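Local coordinates for protein THB11 (Chlamydomonas reinhardtii, PDB 6TD7) that binds heme through one axial protein ligand and holds cyanide on the other face, as the truncated-hemoglobin domain of a larger protein that probably binds oxygen, at residues K75-A80 with L124-A129; E29-K34 with A55-F60; Y101-M106 with V114-V119. All coordinates share one frame; numbering follows the deposited sequence.

Contact 1 (K75-A80 with L124-A129); sequences KSVRIA and LPYKDA. With HEM (protoporphyrin IX containing Fe), chain B.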
loop_
_atom_site.group_PDB
_atom_site.type_symbol
_atom_site.label_atom_id
_atom_site.label_comp_id
_atom_site.label_asym_id
_atom_site.label_seq_id
_atom_site.Cartn_x
_atom_site.Cartn_y
_atom_site.Cartn_z
ATOM N N LYS A 75 -6.309 10.527 5.456
ATOM C CA LYS A 75 -5.143 11.383 5.643
ATOM C C LYS A 75 -4.264 11.401 4.401
ATOM O O LYS A 75 -4.048 10.377 3.750
ATOM C CB LYS A 75 -4.338 10.886 6.850
ATOM C CG LYS A 75 -3.035 11.626 7.111
ATOM C CD LYS A 75 -2.250 10.944 8.218
ATOM C CE LYS A 75 -0.940 11.653 8.498
ATOM N NZ LYS A 75 -0.234 11.031 9.649
ATOM N N SER A 76 -3.748 12.588 4.086
ATOM C CA SER A 76 -2.835 12.755 2.966
ATOM C C SER A 76 -1.650 11.807 3.077
ATOM O O SER A 76 -0.931 11.809 4.080
ATOM C CB SER A 76 -2.342 14.203 2.926
ATOM O OG SER A 76 -1.043 14.286 2.373
ATOM N N VAL A 77 -1.425 11.010 2.026
ATOM C CA VAL A 77 -0.340 10.038 2.085
ATOM C C VAL A 77 1.026 10.713 2.008
ATOM O O VAL A 77 2.014 10.169 2.512
ATOM C CB VAL A 77 -0.465 8.971 0.978
ATOM C CG1 VAL A 77 -1.544 7.966 1.337
ATOM C CG2 VAL A 77 -0.726 9.622 -0.378
ATOM N N ARG A 78 1.129 11.876 1.357
ATOM C CA ARG A 78 2.401 12.593 1.387
ATOM C C ARG A 78 2.759 12.979 2.818
ATOM O O ARG A 78 3.895 12.787 3.264
ATOM C CB ARG A 78 2.360 13.842 0.507
ATOM C CG ARG A 78 3.638 14.675 0.614
ATOM C CD ARG A 78 3.918 15.496 -0.636
ATOM N NE ARG A 78 5.093 16.356 -0.481
ATOM C CZ ARG A 78 6.342 16.005 -0.786
ATOM N NH1 ARG A 78 6.606 14.798 -1.265
ATOM N NH2 ARG A 78 7.335 16.865 -0.610
ATOM N N ILE A 79 1.795 13.542 3.546
ATOM C CA ILE A 79 2.042 13.917 4.933
ATOM C C ILE A 79 2.488 12.701 5.733
ATOM O O ILE A 79 3.444 12.766 6.514
ATOM C CB ILE A 79 0.785 14.568 5.538
ATOM C CG1 ILE A 79 0.530 15.929 4.886
ATOM C CG2 ILE A 79 0.925 14.679 7.048
ATOM C CD1 ILE A 79 1.663 16.925 5.044
ATOM N N ALA A 80 1.818 11.565 5.528
ATOM C CA ALA A 80 2.139 10.371 6.299
ATOM C C ALA A 80 3.574 9.917 6.062
ATOM O O ALA A 80 4.238 9.438 6.988
ATOM C CB ALA A 80 1.162 9.249 5.951
ATOM N N LEU A 124 -2.022 3.244 -8.043
ATOM C CA LEU A 124 -0.968 3.964 -8.747
ATOM C C LEU A 124 -1.003 5.467 -8.511
ATOM O O LEU A 124 0.071 6.052 -8.292
ATOM C CB LEU A 124 -1.050 3.661 -10.247
ATOM C CG LEU A 124 -0.091 4.461 -11.131
ATOM C CD1 LEU A 124 1.343 4.312 -10.650
ATOM C CD2 LEU A 124 -0.222 4.011 -12.580
ATOM N N PRO A 125 -2.149 6.146 -8.545
ATOM C CA PRO A 125 -2.139 7.598 -8.320
ATOM C C PRO A 125 -1.450 8.010 -7.022
ATOM O O PRO A 125 -0.978 9.147 -6.909
ATOM C CB PRO A 125 -3.633 7.957 -8.306
ATOM C CG PRO A 125 -4.293 6.866 -9.102
ATOM C CD PRO A 125 -3.507 5.626 -8.794
ATOM N N TYR A 126 -1.366 7.114 -6.042
ATOM C CA TYR A 126 -0.826 7.510 -4.744
ATOM C C TYR A 126 0.687 7.553 -4.732
ATOM O O TYR A 126 1.261 8.094 -3.780
ATOM C CB TYR A 126 -1.406 6.601 -3.662
ATOM C CG TYR A 126 -2.829 7.029 -3.492
ATOM C CD1 TYR A 126 -3.142 8.111 -2.689
ATOM C CD2 TYR A 126 -3.841 6.442 -4.235
ATOM C CE1 TYR A 126 -4.431 8.558 -2.582
ATOM C CE2 TYR A 126 -5.138 6.884 -4.133
ATOM C CZ TYR A 126 -5.425 7.943 -3.304
ATOM O OH TYR A 126 -6.711 8.403 -3.190
ATOM N N LYS A 127 1.342 7.074 -5.788
ATOM C CA LYS A 127 2.759 7.363 -5.949
ATOM C C LYS A 127 2.977 8.854 -6.181
ATOM O O LYS A 127 3.750 9.496 -5.463
ATOM C CB LYS A 127 3.340 6.547 -7.098
ATOM C CG LYS A 127 4.813 6.794 -7.309
ATOM C CD LYS A 127 5.333 6.005 -8.493
ATOM C CE LYS A 127 6.793 6.313 -8.744
ATOM N NZ LYS A 127 7.333 5.476 -9.848
ATOM N N ASP A 128 2.290 9.428 -7.175
ATOM C CA ASP A 128 2.375 10.868 -7.403
ATOM C C ASP A 128 1.915 11.661 -6.181
ATOM O O ASP A 128 2.460 12.729 -5.884
ATOM C CB ASP A 128 1.539 11.248 -8.628
ATOM C CG ASP A 128 2.241 10.941 -9.940
ATOM O OD1 ASP A 128 3.439 10.588 -9.923
ATOM O OD2 ASP A 128 1.586 11.070 -10.994
ATOM N N ALA A 129 0.906 11.158 -5.463
ATOM C CA ALA A 129 0.435 11.867 -4.279
ATOM C C ALA A 129 1.533 11.975 -3.230
ATOM O O ALA A 129 1.723 13.037 -2.625
ATOM C CB ALA A 129 -0.789 11.165 -3.690
HETATM C CHA HEM B . 1.748 5.298 6.381
HETATM C CHB HEM B . 6.224 3.789 5.156
HETATM C CHC HEM B . 4.608 1.920 0.972
HETATM C CHD HEM B . 0.200 3.834 1.966
HETATM C C1A HEM B . 3.104 5.028 6.449
HETATM C C2A HEM B . 4.017 5.276 7.555
HETATM C C3A HEM B . 5.231 4.852 7.190
HETATM C C4A HEM B . 5.153 4.319 5.852
HETATM C CMA HEM B . 6.519 4.900 8.038
HETATM C CAA HEM B . 3.689 5.892 8.936
HETATM C CBA HEM B . 3.034 7.259 8.821
HETATM C CGA HEM B . 2.513 7.672 10.178
HETATM O O1A HEM B . 2.238 8.886 10.352
HETATM O O2A HEM B . 2.368 6.802 11.078
HETATM C C1B HEM B . 6.165 3.107 3.958
HETATM C C2B HEM B . 7.260 2.389 3.339
HETATM C C3B HEM B . 6.831 1.879 2.181
HETATM C C4B HEM B . 5.439 2.245 2.020
HETATM C CMB HEM B . 8.685 2.254 3.917
HETATM C CAB HEM B . 7.693 1.036 1.212
HETATM C CBB HEM B . 7.320 0.805 -0.048
HETATM C C1C HEM B . 3.276 2.271 0.919
HETATM C C2C HEM B . 2.385 1.869 -0.134
HETATM C C3C HEM B . 1.187 2.395 0.109
HETATM C C4C HEM B . 1.238 3.139 1.359
HETATM C CMC HEM B . 2.779 1.010 -1.356
HETATM C CAC HEM B . -0.029 2.184 -0.810
HETATM C CBC HEM B . -0.903 3.175 -0.980
HETATM C C1D HEM B . 0.215 4.305 3.270
HETATM C C2D HEM B . -0.939 4.699 4.051
HETATM C C3D HEM B . -0.511 5.106 5.254
HETATM C C4D HEM B . 0.930 4.974 5.306
HETATM C CMD HEM B . -2.397 4.654 3.549
HETATM C CAD HEM B . -1.378 5.582 6.432
HETATM C CBD HEM B . -1.747 7.050 6.369
HETATM C CGD HEM B . -2.704 7.215 7.519
HETATM O O1D HEM B . -3.940 7.194 7.281
HETATM O O2D HEM B . -2.223 7.329 8.676
HETATM N NA HEM B . 3.841 4.444 5.430
HETATM N NB HEM B . 5.065 2.994 3.126
HETATM N NC HEM B . 2.543 3.039 1.825
HETATM N ND HEM B . 1.332 4.488 4.071
HETATM FE FE HEM B . 3.145 3.736 3.626
#
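Val77 is the side chain that closes this contact, and it does so with one branch. Its CG2 methyl sits between the backbone N and the carbonyl carbon of its own residue (the torsion to CG1, chi1, is -76°), and from there it meets two partners of segment 124-129. It comes up to the edge of the Tyr126 ring, near the ring plane, with CG2 of Val77 3.7 Å from CD1 of Tyr126, the two side chains crossing at about a right angle. The same CG2 of Val77 lies 3.7 Å from CB of Ala129. That small patch is the tight part. Phe60 packs edge-to-face with Tyr126 and ties the patch to the interior, while CG1 of Val77 looks to the heme, 4.1 Å from the methyl CMD.

The side at Arg78 is more polar. CB of Arg78 lies against the carbonyl of Ala129, 3.3 Å from its O, and the extended chain runs on past it; the guanidinium finds its partners beyond the segment, NH1 on the carbonyl of Ile130 and NE in a salt bridge with Asp137.

Toward solvent the contact thins out: Tyr126 and Ala129 are partly exposed, and Ser76 and Lys75 lie in the open. Ser76 is the N-cap of helix 77-88, its OG accepting from Ile79 N at 3.2 Å. Lys75 stretches out fully alongside the heme propionates and reaches O1A with NZ at 3.3 Å, a weak hydrogen bond.

Side-chain packing between the segments is thus apolar and small, with one carbon-to-carbonyl approach and no polar bond. Val77 O also accepts from ND1 of His81, the axial heme ligand, and the residue that packs on helix 125-131 probably helps orient the proximal histidine.

Contact 2 (E29-K34 with A55-F60); sequences ELFYRK and AKQSMF. With HEM (protoporphyrin IX containing Fe), chain B; CYN (cyanide ion), chain C.
Tyr32 and Gln57 come at each other from opposite directions and meet beside the bound cyanide. The one hydrogen bond here goes to the ligand: Tyr32 OH donates to the cyanide N at 2.8 Å, and that atom lies at the edge of the tyrosine ring, near its plane. CG of Tyr32 is anti to its carbonyl carbon (chi1 -82°), which carries the hydroxyl inward over the distal face of the heme.

The polar approaches between the two residues do not amount to bonds. OE1 of Gln57 also lies at the ring edge, 3.0 Å from Tyr32 OH, with the amide plane turned 58° from the ring, but the hydroxyl proton is directed to the cyanide. NE2 of Gln57 is 3.5 Å from Tyr32 OH, at a poor angle.

Van der Waals packing does the rest. NE2 of Gln57 is 3.6 Å from CE2 of Phe31, whose ring plane is tilted 20° from the amide, and CD2 of Phe31 lies over one face of the Tyr32 ring, toward its rim. Phe60 points from helix 50-64 to the heme rim, its CB 3.3 Å from the methyl CMD, while Phe31 packs edge-to-face against Phe102 of helix 92-108.

Tyr32, Gln57 and Leu53 line the cyanide pocket. A tyrosine on helix 21-36 (the globin B helix) and a glutamine on helix 50-64 (the E helix) facing the iron-bound ligand are consistent with the distal site of group 1 truncated hemoglobins.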
loop_
_atom_site.group_PDB
_atom_site.type_symbol
_atom_site.label_atom_id
_atom_site.label_comp_id
_atom_site.label_asym_id
_atom_site.label_seq_id
_atom_site.Cartn_x
_atom_site.Cartn_y
_atom_site.Cartn_z
ATOM N N GLU A 29 -0.873 -8.889 5.259
ATOM C CA GLU A 29 0.147 -9.435 6.151
ATOM C C GLU A 29 1.363 -9.910 5.366
ATOM O O GLU A 29 2.505 -9.713 5.797
ATOM C CB GLU A 29 -0.441 -10.568 6.992
ATOM C CG GLU A 29 -1.397 -10.074 8.069
ATOM C CD GLU A 29 -2.187 -11.186 8.737
ATOM O OE1 GLU A 29 -2.163 -12.332 8.240
ATOM O OE2 GLU A 29 -2.840 -10.905 9.764
ATOM N N LEU A 30 1.138 -10.530 4.207
ATOM C CA LEU A 30 2.255 -10.935 3.359
ATOM C C LEU A 30 2.980 -9.720 2.794
ATOM O O LEU A 30 4.216 -9.693 2.744
ATOM C CB LEU A 30 1.719 -11.830 2.246
ATOM C CG LEU A 30 2.661 -12.470 1.238
ATOM C CD1 LEU A 30 3.814 -13.166 1.935
ATOM C CD2 LEU A 30 1.845 -13.447 0.392
ATOM N N PHE A 31 2.223 -8.713 2.357
ATOM C CA PHE A 31 2.812 -7.438 1.950
ATOM C C PHE A 31 3.786 -6.923 3.001
ATOM O O PHE A 31 4.936 -6.593 2.688
ATOM C CB PHE A 31 1.685 -6.430 1.687
ATOM C CG PHE A 31 2.142 -4.998 1.578
ATOM C CD1 PHE A 31 2.839 -4.553 0.466
ATOM C CD2 PHE A 31 1.842 -4.087 2.582
ATOM C CE1 PHE A 31 3.248 -3.228 0.366
ATOM C CE2 PHE A 31 2.245 -2.761 2.489
ATOM C CZ PHE A 31 2.948 -2.330 1.383
ATOM N N TYR A 32 3.356 -6.853 4.262
ATOM C CA TYR A 32 4.250 -6.325 5.289
ATOM C C TYR A 32 5.419 -7.264 5.557
ATOM O O TYR A 32 6.530 -6.800 5.838
ATOM C CB TYR A 32 3.478 -6.036 6.573
ATOM C CG TYR A 32 2.774 -4.704 6.510
ATOM C CD1 TYR A 32 3.486 -3.513 6.596
ATOM C CD2 TYR A 32 1.403 -4.636 6.338
ATOM C CE1 TYR A 32 2.841 -2.290 6.519
ATOM C CE2 TYR A 32 0.754 -3.427 6.267
ATOM C CZ TYR A 32 1.472 -2.258 6.354
ATOM O OH TYR A 32 0.791 -1.068 6.282
ATOM N N ARG A 33 5.208 -8.574 5.459
ATOM C CA ARG A 33 6.331 -9.492 5.615
ATOM C C ARG A 33 7.403 -9.220 4.563
ATOM O O ARG A 33 8.597 -9.166 4.878
ATOM C CB ARG A 33 5.840 -10.935 5.538
ATOM C CG ARG A 33 6.645 -11.904 6.386
ATOM C CD ARG A 33 5.750 -12.959 7.028
ATOM N NE ARG A 33 5.147 -13.826 6.021
ATOM C CZ ARG A 33 3.849 -14.102 5.923
ATOM N NH1 ARG A 33 2.972 -13.601 6.782
ATOM N NH2 ARG A 33 3.432 -14.903 4.955
ATOM N N LYS A 34 6.990 -9.027 3.307
ATOM C CA LYS A 34 7.947 -8.718 2.252
ATOM C C LYS A 34 8.639 -7.380 2.495
ATOM O O LYS A 34 9.853 -7.256 2.293
ATOM C CB LYS A 34 7.235 -8.709 0.898
ATOM C CG LYS A 34 6.765 -10.078 0.441
ATOM C CD LYS A 34 5.668 -9.971 -0.612
ATOM C CE LYS A 34 5.284 -11.335 -1.162
ATOM N NZ LYS A 34 6.336 -11.897 -2.058
ATOM N N ALA A 55 -2.326 -1.037 11.203
ATOM C CA ALA A 55 -3.511 -0.360 11.722
ATOM C C ALA A 55 -3.713 0.984 11.032
ATOM O O ALA A 55 -4.822 1.311 10.595
ATOM C CB ALA A 55 -3.389 -0.178 13.235
ATOM N N LYS A 56 -2.641 1.776 10.920
ATOM C CA LYS A 56 -2.752 3.099 10.313
ATOM C C LYS A 56 -3.146 3.020 8.841
ATOM O O LYS A 56 -3.825 3.920 8.333
ATOM C CB LYS A 56 -1.429 3.857 10.447
ATOM C CG LYS A 56 -1.068 4.307 11.862
ATOM C CD LYS A 56 -2.236 4.983 12.584
ATOM C CE LYS A 56 -2.876 6.107 11.765
ATOM N NZ LYS A 56 -4.187 6.534 12.345
ATOM N N GLN A 57 -2.705 1.969 8.141
ATOM C CA GLN A 57 -2.969 1.769 6.720
ATOM C C GLN A 57 -4.347 1.177 6.456
ATOM O O GLN A 57 -4.772 1.128 5.295
ATOM C CB GLN A 57 -1.885 0.843 6.132
ATOM C CG GLN A 57 -1.837 0.747 4.607
ATOM C CD GLN A 57 -1.315 -0.598 4.096
ATOM O OE1 GLN A 57 -1.669 -1.661 4.611
ATOM N NE2 GLN A 57 -0.478 -0.549 3.068
ATOM N N SER A 58 -5.069 0.783 7.511
ATOM C CA SER A 58 -6.276 -0.022 7.332
ATOM C C SER A 58 -7.364 0.744 6.590
ATOM O O SER A 58 -8.065 0.169 5.749
ATOM C CB SER A 58 -6.792 -0.501 8.690
ATOM O OG SER A 58 -6.031 -1.594 9.174
ATOM N N MET A 59 -7.539 2.030 6.889
ATOM C CA MET A 59 -8.593 2.777 6.207
ATOM C C MET A 59 -8.354 2.796 4.703
ATOM O O MET A 59 -9.294 2.652 3.911
ATOM C CB MET A 59 -8.681 4.200 6.750
ATOM C CG MET A 59 -9.670 5.065 5.994
ATOM S SD MET A 59 -9.794 6.739 6.644
ATOM C CE MET A 59 -10.332 6.407 8.319
ATOM N N PHE A 60 -7.096 2.979 4.294
ATOM C CA PHE A 60 -6.756 2.960 2.877
ATOM C C PHE A 60 -7.041 1.597 2.252
ATOM O O PHE A 60 -7.576 1.518 1.139
ATOM C CB PHE A 60 -5.281 3.341 2.695
ATOM C CG PHE A 60 -4.844 3.381 1.263
ATOM C CD1 PHE A 60 -5.085 4.499 0.484
ATOM C CD2 PHE A 60 -4.206 2.296 0.691
ATOM C CE1 PHE A 60 -4.700 4.532 -0.836
ATOM C CE2 PHE A 60 -3.827 2.320 -0.626
ATOM C CZ PHE A 60 -4.074 3.444 -1.394
HETATM C CHA HEM B . 1.748 5.298 6.381
HETATM C CHB HEM B . 6.224 3.789 5.156
HETATM C CHC HEM B . 4.608 1.920 0.972
HETATM C CHD HEM B . 0.200 3.834 1.966
HETATM C C1A HEM B . 3.104 5.028 6.449
HETATM C C2A HEM B . 4.017 5.276 7.555
HETATM C C3A HEM B . 5.231 4.852 7.190
HETATM C C4A HEM B . 5.153 4.319 5.852
HETATM C CMA HEM B . 6.519 4.900 8.038
HETATM C CAA HEM B . 3.689 5.892 8.936
HETATM C CBA HEM B . 3.034 7.259 8.821
HETATM C CGA HEM B . 2.513 7.672 10.178
HETATM O O1A HEM B . 2.238 8.886 10.352
HETATM O O2A HEM B . 2.368 6.802 11.078
HETATM C C1B HEM B . 6.165 3.107 3.958
HETATM C C2B HEM B . 7.260 2.389 3.339
HETATM C C3B HEM B . 6.831 1.879 2.181
HETATM C C4B HEM B . 5.439 2.245 2.020
HETATM C CMB HEM B . 8.685 2.254 3.917
HETATM C CAB HEM B . 7.693 1.036 1.212
HETATM C CBB HEM B . 7.320 0.805 -0.048
HETATM C C1C HEM B . 3.276 2.271 0.919
HETATM C C2C HEM B . 2.385 1.869 -0.134
HETATM C C3C HEM B . 1.187 2.395 0.109
HETATM C C4C HEM B . 1.238 3.139 1.359
HETATM C CMC HEM B . 2.779 1.010 -1.356
HETATM C CAC HEM B . -0.029 2.184 -0.810
HETATM C CBC HEM B . -0.903 3.175 -0.980
HETATM C C1D HEM B . 0.215 4.305 3.270
HETATM C C2D HEM B . -0.939 4.699 4.051
HETATM C C3D HEM B . -0.511 5.106 5.254
HETATM C C4D HEM B . 0.930 4.974 5.306
HETATM C CMD HEM B . -2.397 4.654 3.549
HETATM C CAD HEM B . -1.378 5.582 6.432
HETATM C CBD HEM B . -1.747 7.050 6.369
HETATM C CGD HEM B . -2.704 7.215 7.519
HETATM O O1D HEM B . -3.940 7.194 7.281
HETATM O O2D HEM B . -2.223 7.329 8.676
HETATM N NA HEM B . 3.841 4.444 5.430
HETATM N NB HEM B . 5.065 2.994 3.126
HETATM N NC HEM B . 2.543 3.039 1.825
HETATM N ND HEM B . 1.332 4.488 4.071
HETATM FE FE HEM B . 3.145 3.736 3.626
HETATM C C CYN C . 2.680 1.725 4.461
HETATM N N CYN C . 2.398 0.938 5.260
#

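Contact 3 (Y101-M106 with V114-V119); sequences YFEEAM and VLRGEV
Met106 is the main bump of this contact. Its side chain leaves helix 92-108 pointing at helix 113-123 and settles among Leu115, Arg116 and Val119, which line the hollow it fills. The bend at the last torsion of the thioether (chi3 -64°) brings the terminal methyl CE of Met106 to the backbone of the other helix, 3.9 Å from CA of Arg116. Meanwhile the sulfur meets the valine tip to tip, SD of Met106 lying 4.0 Å from CG1 of Val119, and CD1 of Leu115 lies a little further off on the sulfur.

The second bump is the aliphatic part of Arg116. It slides past Met106 in the opposite direction, with CD of Arg116 3.9 Å from CB of Met106, and the same CD lies 3.9 Å from the carbonyl O of Glu103. At the other end of the patch, the Phe102 and Val119 side chains cross at about a right angle, CE1 of Phe102 reaching CG1 of Val119 at 4.0 Å. That valine methyl rests in the angle where the phenyl ring and the sulfur meet.

The short helix segments run roughly antiparallel, at 150°, with axes 10.3 Å apart, and side chains bridge the gap. Met120 of helix 113-123 joins both Phe102 and Met106, and Leu14 of helix 14-17 covers Leu115 and Val119.

The chemistry is divided along the interface: methionine, valine and phenylalanine make an apolar interior, while the arginine lends its methylenes to it. The charged end goes to the carbonyl of Ala111 through NH1. Glu103 and Arg116 are of opposite charge, but OE1 of Glu103 and NE of Arg116 are 4.8 Å apart, so any attraction between them is probably modest.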
loop_
_atom_site.group_PDB
_atom_site.type_symbol
_atom_site.label_atom_id
_atom_site.label_comp_id
_atom_site.label_asym_id
_atom_site.label_seq_id
_atom_site.Cartn_x
_atom_site.Cartn_y
_atom_site.Cartn_z
ATOM N N TYR A 101 5.668 -5.588 -4.125
ATOM C CA TYR A 101 5.405 -6.542 -3.054
ATOM C C TYR A 101 3.912 -6.711 -2.791
ATOM O O TYR A 101 3.469 -7.812 -2.443
ATOM C CB TYR A 101 6.118 -6.098 -1.780
ATOM C CG TYR A 101 7.610 -6.309 -1.810
ATOM C CD1 TYR A 101 8.156 -7.449 -2.380
ATOM C CD2 TYR A 101 8.472 -5.370 -1.265
ATOM C CE1 TYR A 101 9.517 -7.648 -2.403
ATOM C CE2 TYR A 101 9.835 -5.562 -1.283
ATOM C CZ TYR A 101 10.352 -6.702 -1.855
ATOM O OH TYR A 101 11.711 -6.905 -1.882
ATOM N N PHE A 102 3.128 -5.646 -2.934
ATOM C CA PHE A 102 1.684 -5.792 -2.781
ATOM C C PHE A 102 1.122 -6.666 -3.890
ATOM O O PHE A 102 0.264 -7.524 -3.647
ATOM C CB PHE A 102 1.015 -4.421 -2.781
ATOM C CG PHE A 102 -0.378 -4.432 -2.239
ATOM C CD1 PHE A 102 -1.452 -4.713 -3.065
ATOM C CD2 PHE A 102 -0.612 -4.166 -0.899
ATOM C CE1 PHE A 102 -2.732 -4.727 -2.566
ATOM C CE2 PHE A 102 -1.892 -4.173 -0.395
ATOM C CZ PHE A 102 -2.954 -4.458 -1.230
ATOM N N GLU A 103 1.617 -6.475 -5.114
ATOM C CA GLU A 103 1.205 -7.312 -6.233
ATOM C C GLU A 103 1.638 -8.759 -6.039
ATOM O O GLU A 103 0.886 -9.690 -6.348
ATOM C CB GLU A 103 1.787 -6.745 -7.528
ATOM C CG GLU A 103 1.439 -7.520 -8.781
ATOM C CD GLU A 103 2.255 -7.068 -9.977
ATOM O OE1 GLU A 103 1.672 -6.889 -11.066
ATOM O OE2 GLU A 103 3.482 -6.886 -9.827
ATOM N N GLU A 104 2.868 -8.972 -5.552
ATOM C CA GLU A 104 3.333 -10.329 -5.280
ATOM C C GLU A 104 2.453 -11.016 -4.244
ATOM O O GLU A 104 2.135 -12.203 -4.372
ATOM C CB GLU A 104 4.783 -10.305 -4.791
ATOM C CG GLU A 104 5.808 -9.974 -5.855
ATOM C CD GLU A 104 7.240 -10.062 -5.351
ATOM O OE1 GLU A 104 8.158 -9.871 -6.173
ATOM O OE2 GLU A 104 7.453 -10.323 -4.145
ATOM N N ALA A 105 2.075 -10.284 -3.191
ATOM C CA ALA A 105 1.207 -10.847 -2.165
ATOM C C ALA A 105 -0.124 -11.302 -2.751
ATOM O O ALA A 105 -0.614 -12.387 -2.422
ATOM C CB ALA A 105 0.980 -9.822 -1.053
ATOM N N MET A 106 -0.726 -10.488 -3.621
ATOM C CA MET A 106 -1.971 -10.905 -4.261
ATOM C C MET A 106 -1.749 -12.122 -5.151
ATOM O O MET A 106 -2.570 -13.046 -5.169
ATOM C CB MET A 106 -2.566 -9.753 -5.072
ATOM C CG MET A 106 -3.269 -8.690 -4.235
ATOM S SD MET A 106 -4.120 -7.469 -5.252
ATOM C CE MET A 106 -2.725 -6.732 -6.088
ATOM N N VAL A 114 -6.194 -10.084 -13.741
ATOM C CA VAL A 114 -7.157 -9.034 -14.085
ATOM C C VAL A 114 -7.587 -8.288 -12.828
ATOM O O VAL A 114 -7.741 -7.059 -12.833
ATOM C CB VAL A 114 -8.359 -9.630 -14.845
ATOM C CG1 VAL A 114 -9.184 -10.543 -13.951
ATOM C CG2 VAL A 114 -9.228 -8.522 -15.430
ATOM N N LEU A 115 -7.760 -9.020 -11.728
ATOM C CA LEU A 115 -8.043 -8.420 -10.427
ATOM C C LEU A 115 -6.853 -7.622 -9.911
ATOM O O LEU A 115 -7.018 -6.509 -9.394
ATOM C CB LEU A 115 -8.409 -9.543 -9.455
ATOM C CG LEU A 115 -8.921 -9.296 -8.038
ATOM C CD1 LEU A 115 -7.975 -8.442 -7.207
ATOM C CD2 LEU A 115 -10.304 -8.694 -8.112
ATOM N N ARG A 116 -5.648 -8.180 -10.018
ATOM C CA ARG A 116 -4.472 -7.469 -9.539
ATOM C C ARG A 116 -4.289 -6.156 -10.283
ATOM O O ARG A 116 -3.969 -5.128 -9.674
ATOM C CB ARG A 116 -3.230 -8.341 -9.691
ATOM C CG ARG A 116 -3.370 -9.709 -9.068
ATOM C CD ARG A 116 -2.021 -10.362 -8.860
ATOM N NE ARG A 116 -1.271 -10.546 -10.102
ATOM C CZ ARG A 116 -1.183 -11.692 -10.779
ATOM N NH1 ARG A 116 -1.804 -12.780 -10.348
ATOM N NH2 ARG A 116 -0.463 -11.752 -11.889
ATOM N N GLY A 117 -4.485 -6.165 -11.601
ATOM C CA GLY A 117 -4.341 -4.937 -12.362
ATOM C C GLY A 117 -5.342 -3.883 -11.937
ATOM O O GLY A 117 -5.010 -2.698 -11.837
ATOM N N GLU A 118 -6.581 -4.299 -11.673
ATOM C CA GLU A 118 -7.600 -3.373 -11.195
ATOM C C GLU A 118 -7.189 -2.726 -9.879
ATOM O O GLU A 118 -7.273 -1.501 -9.721
ATOM C CB GLU A 118 -8.923 -4.126 -11.040
ATOM C CG GLU A 118 -10.087 -3.309 -10.514
ATOM C CD GLU A 118 -11.319 -4.169 -10.310
ATOM O OE1 GLU A 118 -11.343 -5.296 -10.848
ATOM O OE2 GLU A 118 -12.253 -3.732 -9.608
ATOM N N VAL A 119 -6.736 -3.536 -8.917
ATOM C CA VAL A 119 -6.292 -3.017 -7.626
ATOM C C VAL A 119 -5.074 -2.114 -7.797
ATOM O O VAL A 119 -5.008 -1.020 -7.223
ATOM C CB VAL A 119 -5.993 -4.179 -6.661
ATOM C CG1 VAL A 119 -5.340 -3.685 -5.373
ATOM C CG2 VAL A 119 -7.265 -4.936 -6.355
#

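Overall arrangement
Contacts 2 and 3 are buried, while contact 1 is only partly so and lies on the other side of the chain's centre from contact 3. All three belong to one all-helical globin domain, part of a longer protein. Contacts 1 and 2 both touch the heme, contact 1 from the proximal side and contact 2 from the distal one, and they touch each other through aromatic rings. Contact 3 lies away from the iron and is mostly apolar, with the arginine's methylenes and charged end at its margin; the Lys34–Glu104 salt bridge joins it to contact 2. Of the polar groups facing the heme and its ligand, contact 2 supplies those at the cyanide and contact 1 one at a propionate.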